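Local structure of VIN1 (Oscarella pearsei, 6BFI) at residues E653-L658 with M698-A703; D666-H671 with M704-T709; H672-V677 with N802-V807. The protein is a sponge vinculin homologue that probably binds actin filaments and may play a part in cell-cell adhesion. One frame throughout, in Å; residues are numbered along the deposited sequence.

In the fold
All three contacts lie in the C-terminal helices of the chain and show how a bundle is built by sharing helices. Helix 690-710 gives its middle to interaction 1 and its end to interaction 2, whose centres are about 10 Å apart. Helix 669-682 brings its start to interaction 2 and its next turns to interaction 3, and the centre of interaction 3 lies about 12 Å from those of the other two. Along the chain the first segments come in order, then the two of helix 690-710, and last 802-807, so every pair of contacts crosses. Helices 649-659 and 669-682 are thereby tied to helices 690-710 and 786-817 within one compact helical unit, consistent with a vinculin tail bundle.

Interaction 1: E653-L658 with M698-A703; sequences EAEEML and MARKMA
Leu-658 lays the two methyls of its fork against helix 698-703, CD1 lying 4.0 Å from CB of Ala-699 and CD2 at the same separation from CB of Ala-703. The two alanines are one helical turn apart, and the leucine fork straddles the step between them. Met-657 reaches the second of them with its terminal methyl, CE coming within 3.8 Å of CB of Ala-703. Ala-654 meets the other helix where the backbones come nearest: its CB is 3.5 Å from CB of Arg-700, close packing that the small Ala-654 permits. The short helical segments cross at 87°, almost perpendicular, so each offers the other a limited patch instead of a long seam.

At the border of this apolar patch Glu-655 and Arg-700 form a salt bridge. The arginine runs extended from CG to NE and presents the side of its guanidinium, whose NE and NH2 both bond to one oxygen, OE2 of Glu-655, with NE to OE2 at 2.6 Å and NH2 to OE2 at 2.8 Å. OE2 lies near the guanidinium plane and takes NE on its anti lone pair, while NH2 arrives from above the carboxylate plane; the two planes are turned 45° apart. The glutamate is folded at CB-CG (chi2 -86°), which bends its carboxylate toward the arginine. Its other oxygen, OE1, is bridged to Arg-659, and NH1 of Arg-700 bonds Gln-697.

The chemistry thus combines methyl packing with a charge pair beside it, and the carboxylate shared between two arginines would probably remain ionised.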
# COMPACT_ATOMS: atom_id res chain seq x y z
N GLU A 653 -10.65 28.77 21.78
CA GLU A 653 -11.77 28.93 20.86
C GLU A 653 -11.87 27.73 19.92
O GLU A 653 -12.97 27.27 19.60
CB GLU A 653 -11.63 30.22 20.06
CG GLU A 653 -12.75 30.44 19.05
CD GLU A 653 -12.50 31.65 18.17
OE1 GLU A 653 -11.59 32.44 18.48
OE2 GLU A 653 -13.22 31.80 17.16
N ALA A 654 -10.72 27.20 19.47
CA ALA A 654 -10.75 26.01 18.64
C ALA A 654 -11.26 24.80 19.41
O ALA A 654 -11.93 23.93 18.82
CB ALA A 654 -9.36 25.73 18.07
N GLU A 655 -10.97 24.71 20.71
CA GLU A 655 -11.53 23.64 21.53
C GLU A 655 -13.05 23.75 21.60
O GLU A 655 -13.76 22.76 21.43
CB GLU A 655 -10.92 23.69 22.94
CG GLU A 655 -9.59 22.98 23.08
CD GLU A 655 -9.74 21.50 23.37
OE1 GLU A 655 -10.68 21.13 24.10
OE2 GLU A 655 -8.93 20.71 22.85
N GLU A 656 -13.55 24.96 21.86
CA GLU A 656 -15.00 25.15 21.91
C GLU A 656 -15.64 24.83 20.57
O GLU A 656 -16.75 24.28 20.52
CB GLU A 656 -15.34 26.58 22.34
CG GLU A 656 -15.05 26.87 23.80
CD GLU A 656 -15.72 28.14 24.27
OE1 GLU A 656 -16.49 28.73 23.49
OE2 GLU A 656 -15.48 28.54 25.43
N MET A 657 -14.96 25.16 19.46
CA MET A 657 -15.50 24.84 18.15
C MET A 657 -15.55 23.33 17.93
O MET A 657 -16.55 22.79 17.46
CB MET A 657 -14.66 25.50 17.05
CG MET A 657 -14.84 27.01 16.94
SD MET A 657 -14.20 27.64 15.38
CE MET A 657 -12.57 26.90 15.35
N LEU A 658 -14.46 22.63 18.27
CA LEU A 658 -14.38 21.20 18.01
C LEU A 658 -15.21 20.36 18.97
O LEU A 658 -15.47 19.19 18.69
CB LEU A 658 -12.92 20.74 18.05
CG LEU A 658 -12.08 21.19 16.85
CD1 LEU A 658 -10.67 20.64 16.94
CD2 LEU A 658 -12.74 20.76 15.54
N MET A 698 -2.83 20.16 16.57
CA MET A 698 -2.91 20.31 15.12
C MET A 698 -4.36 20.37 14.66
O MET A 698 -4.68 21.12 13.72
CB MET A 698 -2.18 19.15 14.45
CG MET A 698 -1.99 19.32 12.95
SD MET A 698 -0.99 18.01 12.22
CE MET A 698 0.39 17.97 13.36
N ALA A 699 -5.24 19.60 15.29
CA ALA A 699 -6.66 19.67 14.95
C ALA A 699 -7.24 21.04 15.27
O ALA A 699 -7.96 21.63 14.46
CB ALA A 699 -7.43 18.57 15.69
N ARG A 700 -6.93 21.57 16.46
CA ARG A 700 -7.38 22.91 16.82
C ARG A 700 -6.92 23.93 15.79
O ARG A 700 -7.72 24.73 15.28
CB ARG A 700 -6.86 23.28 18.21
CG ARG A 700 -7.26 22.33 19.33
CD ARG A 700 -6.67 22.78 20.66
NE ARG A 700 -6.89 21.80 21.72
CZ ARG A 700 -5.94 21.05 22.27
NH1 ARG A 700 -4.68 21.17 21.86
NH2 ARG A 700 -6.24 20.19 23.23
N LYS A 701 -5.63 23.91 15.46
CA LYS A 701 -5.09 24.84 14.48
C LYS A 701 -5.78 24.70 13.13
O LYS A 701 -6.07 25.70 12.46
CB LYS A 701 -3.58 24.63 14.33
CG LYS A 701 -2.78 24.96 15.59
CD LYS A 701 -1.31 24.60 15.42
CE LYS A 701 -0.49 25.02 16.62
NZ LYS A 701 -0.52 26.49 16.82
N MET A 702 -6.07 23.47 12.71
CA MET A 702 -6.72 23.26 11.42
C MET A 702 -8.14 23.80 11.42
O MET A 702 -8.61 24.34 10.40
CB MET A 702 -6.70 21.78 11.05
CG MET A 702 -7.23 21.48 9.65
SD MET A 702 -6.16 22.07 8.31
CE MET A 702 -4.76 20.95 8.47
N ALA A 703 -8.85 23.67 12.55
CA ALA A 703 -10.17 24.28 12.67
C ALA A 703 -10.07 25.80 12.57
O ALA A 703 -10.91 26.45 11.92
CB ALA A 703 -10.82 23.87 13.99

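Interaction 2: D666-H671 with M704-T709; sequences DQNPIH and MMSKYT
Ser-706 is the residue on which this contact turns, its hydroxyl and CB meeting Asn-668, Ile-670 and His-671 of the segment 666-671. OG accepts a nearly straight hydrogen bond from the side-chain amide of Asn-668, with ND2 to OG at 3.0 Å and an N-H...O angle of 166°, and the hydroxyl oxygen lies close to the plane of that amide. Beside this bond, CB of Ile-670 packs on CB of Ser-706 at 3.7 Å, and its CG2 methyl rests against the same carbon. CB of His-671 also lies against the hydroxyl, 3.5 Å from OG of Ser-706.

Behind these contacts lie the features that accompany them. The serine hydroxyl swings out opposite its own backbone N (chi1 173°), which directs OG toward the start of helix 669-682. A water takes the N-H of Ile-670, with N to water oxygen at 3.2 Å, and also lies near OG of Ser-706 in a weak link, so this water at most loosely connects the two segments. Asn-668 occupies the N-cap position of the helix, yet its side chain makes no capping bond and is spent on the serine instead. One turn on, OG1 of Thr-709 donates to the carbonyl O of Ser-706 at 3.1 Å. Replacing Asn-668 by an alanine would probably leave the serine hydroxyl without its amide donor and the loop before the helix less firmly held to helix 690-710.

Other helices close in around the pair. Ile-670 also touches Val-797 and Thr-709 touches Leu-796, both of helix 786-817; helix 718-745 approaches Met-705 and Thr-709, and helix 649-659 meets His-671 through Leu-658.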
# COMPACT_ATOMS: atom_id res chain seq x y z
N ASP A 666 -21.52 21.16 4.05
CA ASP A 666 -21.20 21.86 2.81
C ASP A 666 -20.33 23.09 3.04
O ASP A 666 -19.66 23.54 2.11
CB ASP A 666 -22.49 22.27 2.10
CG ASP A 666 -23.42 21.11 1.84
OD1 ASP A 666 -24.16 20.73 2.77
OD2 ASP A 666 -23.41 20.58 0.71
N GLN A 667 -20.32 23.64 4.25
CA GLN A 667 -19.72 24.94 4.49
C GLN A 667 -18.32 24.88 5.08
O GLN A 667 -17.53 25.80 4.86
CB GLN A 667 -20.62 25.77 5.42
CG GLN A 667 -22.06 25.87 4.94
CD GLN A 667 -22.92 26.74 5.83
OE1 GLN A 667 -22.41 27.48 6.68
NE2 GLN A 667 -24.23 26.66 5.65
N ASN A 668 -17.98 23.83 5.83
CA ASN A 668 -16.70 23.74 6.53
C ASN A 668 -16.10 22.35 6.38
O ASN A 668 -16.06 21.57 7.34
CB ASN A 668 -16.87 24.10 8.01
CG ASN A 668 -17.16 25.58 8.22
OD1 ASN A 668 -18.30 26.02 8.09
ND2 ASN A 668 -16.13 26.34 8.55
N PRO A 669 -15.61 22.00 5.19
CA PRO A 669 -14.95 20.69 5.04
C PRO A 669 -13.68 20.56 5.87
O PRO A 669 -13.45 19.50 6.48
CB PRO A 669 -14.64 20.63 3.53
CG PRO A 669 -15.52 21.66 2.90
CD PRO A 669 -15.67 22.74 3.92
N ILE A 670 -12.86 21.61 5.90
CA ILE A 670 -11.64 21.58 6.71
C ILE A 670 -11.98 21.34 8.17
O ILE A 670 -11.31 20.56 8.86
CB ILE A 670 -10.86 22.89 6.51
CG1 ILE A 670 -10.49 23.09 5.04
CG2 ILE A 670 -9.61 22.90 7.38
CD1 ILE A 670 -9.78 24.40 4.76
N HIS A 671 -13.04 22.00 8.66
CA HIS A 671 -13.44 21.82 10.05
C HIS A 671 -13.89 20.39 10.31
O HIS A 671 -13.63 19.83 11.38
CB HIS A 671 -14.56 22.80 10.41
CG HIS A 671 -14.91 22.82 11.86
ND1 HIS A 671 -15.58 21.78 12.48
CD2 HIS A 671 -14.70 23.75 12.82
CE1 HIS A 671 -15.76 22.07 13.76
NE2 HIS A 671 -15.23 23.26 13.99
N MET A 704 -9.06 26.39 13.21
CA MET A 704 -8.85 27.83 13.07
C MET A 704 -8.61 28.21 11.62
O MET A 704 -9.12 29.23 11.14
CB MET A 704 -7.69 28.29 13.95
CG MET A 704 -7.91 28.07 15.43
SD MET A 704 -9.53 28.67 15.96
CE MET A 704 -9.38 30.42 15.64
N MET A 705 -7.84 27.39 10.89
CA MET A 705 -7.64 27.65 9.47
C MET A 705 -8.96 27.63 8.72
O MET A 705 -9.23 28.52 7.90
CB MET A 705 -6.68 26.63 8.85
CG MET A 705 -6.65 26.72 7.32
SD MET A 705 -5.55 25.60 6.45
CE MET A 705 -3.97 26.13 7.08
N SER A 706 -9.80 26.63 8.99
CA SER A 706 -11.12 26.59 8.37
C SER A 706 -11.87 27.90 8.60
O SER A 706 -12.40 28.51 7.65
CB SER A 706 -11.93 25.42 8.93
OG SER A 706 -13.27 25.45 8.47
N LYS A 707 -11.89 28.37 9.85
CA LYS A 707 -12.56 29.63 10.16
C LYS A 707 -11.95 30.79 9.37
O LYS A 707 -12.66 31.70 8.93
CB LYS A 707 -12.49 29.91 11.66
CG LYS A 707 -13.03 31.26 12.08
CD LYS A 707 -13.10 31.38 13.59
CE LYS A 707 -13.49 32.78 14.03
NZ LYS A 707 -12.45 33.78 13.65
N TYR A 708 -10.63 30.78 9.18
CA TYR A 708 -9.97 31.89 8.50
C TYR A 708 -10.20 31.88 7.00
O TYR A 708 -10.28 32.96 6.38
CB TYR A 708 -8.48 31.89 8.82
CG TYR A 708 -8.19 32.10 10.29
CD1 TYR A 708 -9.05 32.85 11.09
CD2 TYR A 708 -7.07 31.53 10.89
CE1 TYR A 708 -8.79 33.04 12.43
CE2 TYR A 708 -6.81 31.72 12.23
CZ TYR A 708 -7.67 32.47 13.00
OH TYR A 708 -7.41 32.66 14.34
N THR A 709 -10.29 30.71 6.37
CA THR A 709 -10.64 30.68 4.95
C THR A 709 -12.11 30.99 4.74
O THR A 709 -12.48 31.50 3.67
CB THR A 709 -10.31 29.32 4.33
OG1 THR A 709 -11.29 28.35 4.73
CG2 THR A 709 -8.93 28.84 4.77
O HOH W 1 -13.38 24.65 5.16

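Interaction 3: H672-V677 with N802-V807; sequences HAAASV and NLMRTV
Met-804 is the first residue along 802-807 to reach the facing helix, and it does most of the touching. Its CB sits 3.8 Å from CB of Ala-673, a small residue that lets the two backbones come near. From there the chain bends twice, at chi2 (-34°) and at chi3 (-126°), both away from staggered values, and this unusual path carries the terminal methyl across to Ala-674, where CE is 3.5 Å from CA. The same methyl nestles beside CB of Val-677, whose side chain crosses that of the methionine at about a right angle. Val-677 in turn presses its CG2 methyl on the base of Met-804, 3.6 Å from CB, and that methyl is a tight 3.2 Å from the backbone O of Met-804.

Further along, Thr-806 turns its hydroxyl back on its own helix, where OG1 donates to O of Asn-802 at 2.9 Å, a carbonyl that also accepts the N-H of Thr-806; in the facing helix OG of Ser-676 likewise donates to the carbonyl O of Ala-673.

Val-807 completes the walk, with its CG1 at 4.2 Å from CG1 of Val-677, a looser methyl contact than those around the methionine. Helix 690-710 lies against this apolar row, Met-702 touching Met-804 and Met-698 touching Val-807.

With their local axes 9.0 Å apart and only 7° from parallel, the two helices run side by side in the same direction, joined by apolar side chains, an arrangement consistent with the up-and-down helical bundles of the vinculin family.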
# COMPACT_ATOMS: atom_id res chain seq x y z
N HIS A 672 -14.58 19.77 9.35
CA HIS A 672 -14.99 18.38 9.51
C HIS A 672 -13.79 17.45 9.59
O HIS A 672 -13.75 16.56 10.44
CB HIS A 672 -15.92 17.97 8.37
CG HIS A 672 -17.34 18.41 8.57
ND1 HIS A 672 -18.35 17.53 8.91
CD2 HIS A 672 -17.92 19.62 8.47
CE1 HIS A 672 -19.49 18.19 9.01
NE2 HIS A 672 -19.26 19.46 8.75
N ALA A 673 -12.80 17.65 8.71
CA ALA A 673 -11.60 16.80 8.77
C ALA A 673 -10.86 16.99 10.09
O ALA A 673 -10.45 16.01 10.73
CB ALA A 673 -10.69 17.11 7.58
N ALA A 674 -10.69 18.24 10.51
CA ALA A 674 -10.07 18.52 11.80
C ALA A 674 -10.86 17.91 12.95
O ALA A 674 -10.28 17.51 13.96
CB ALA A 674 -9.91 20.02 12.00
N ALA A 675 -12.18 17.82 12.81
CA ALA A 675 -13.01 17.20 13.84
C ALA A 675 -12.86 15.69 13.87
O ALA A 675 -12.91 15.09 14.95
CB ALA A 675 -14.48 17.58 13.64
N SER A 676 -12.68 15.06 12.71
CA SER A 676 -12.39 13.63 12.69
C SER A 676 -11.05 13.34 13.35
O SER A 676 -10.91 12.35 14.08
CB SER A 676 -12.42 13.09 11.26
OG SER A 676 -11.34 13.60 10.51
N VAL A 677 -10.05 14.18 13.10
CA VAL A 677 -8.75 13.98 13.75
C VAL A 677 -8.86 14.20 15.25
O VAL A 677 -8.42 13.36 16.06
CB VAL A 677 -7.69 14.89 13.12
CG1 VAL A 677 -6.46 14.95 13.99
CG2 VAL A 677 -7.33 14.39 11.74
N ASN A 802 -6.41 15.78 2.99
CA ASN A 802 -5.38 14.74 2.88
C ASN A 802 -4.46 14.75 4.09
O ASN A 802 -4.10 13.68 4.62
CB ASN A 802 -4.60 14.92 1.59
CG ASN A 802 -3.42 13.98 1.49
OD1 ASN A 802 -2.28 14.41 1.32
ND2 ASN A 802 -3.68 12.69 1.61
N LEU A 803 -4.06 15.94 4.56
CA LEU A 803 -3.21 16.02 5.74
C LEU A 803 -3.89 15.43 6.97
O LEU A 803 -3.27 14.71 7.75
CB LEU A 803 -2.80 17.47 6.01
CG LEU A 803 -1.94 17.66 7.26
CD1 LEU A 803 -0.66 16.86 7.16
CD2 LEU A 803 -1.64 19.14 7.49
N MET A 804 -5.18 15.74 7.16
CA MET A 804 -5.88 15.22 8.33
C MET A 804 -6.04 13.71 8.27
O MET A 804 -5.83 13.02 9.28
CB MET A 804 -7.23 15.92 8.49
CG MET A 804 -7.11 17.34 9.02
SD MET A 804 -5.73 17.50 10.19
CE MET A 804 -6.55 18.21 11.60
N ARG A 805 -6.40 13.17 7.11
CA ARG A 805 -6.45 11.72 6.94
C ARG A 805 -5.10 11.09 7.30
O ARG A 805 -5.04 10.10 8.04
CB ARG A 805 -6.84 11.35 5.51
CG ARG A 805 -8.30 11.59 5.18
CD ARG A 805 -8.66 10.93 3.86
NE ARG A 805 -7.85 11.42 2.75
CZ ARG A 805 -8.20 12.42 1.95
NH1 ARG A 805 -9.36 13.03 2.13
NH2 ARG A 805 -7.39 12.81 0.97
N THR A 806 -4.02 11.68 6.79
CA THR A 806 -2.69 11.15 7.07
C THR A 806 -2.38 11.18 8.57
O THR A 806 -1.87 10.19 9.11
CB THR A 806 -1.64 11.94 6.29
OG1 THR A 806 -1.92 11.84 4.89
CG2 THR A 806 -0.25 11.40 6.56
N VAL A 807 -2.70 12.28 9.25
CA VAL A 807 -2.40 12.38 10.68
C VAL A 807 -3.20 11.35 11.47
O VAL A 807 -2.68 10.73 12.40
CB VAL A 807 -2.68 13.81 11.18
CG1 VAL A 807 -2.56 13.88 12.70
CG2 VAL A 807 -1.72 14.80 10.53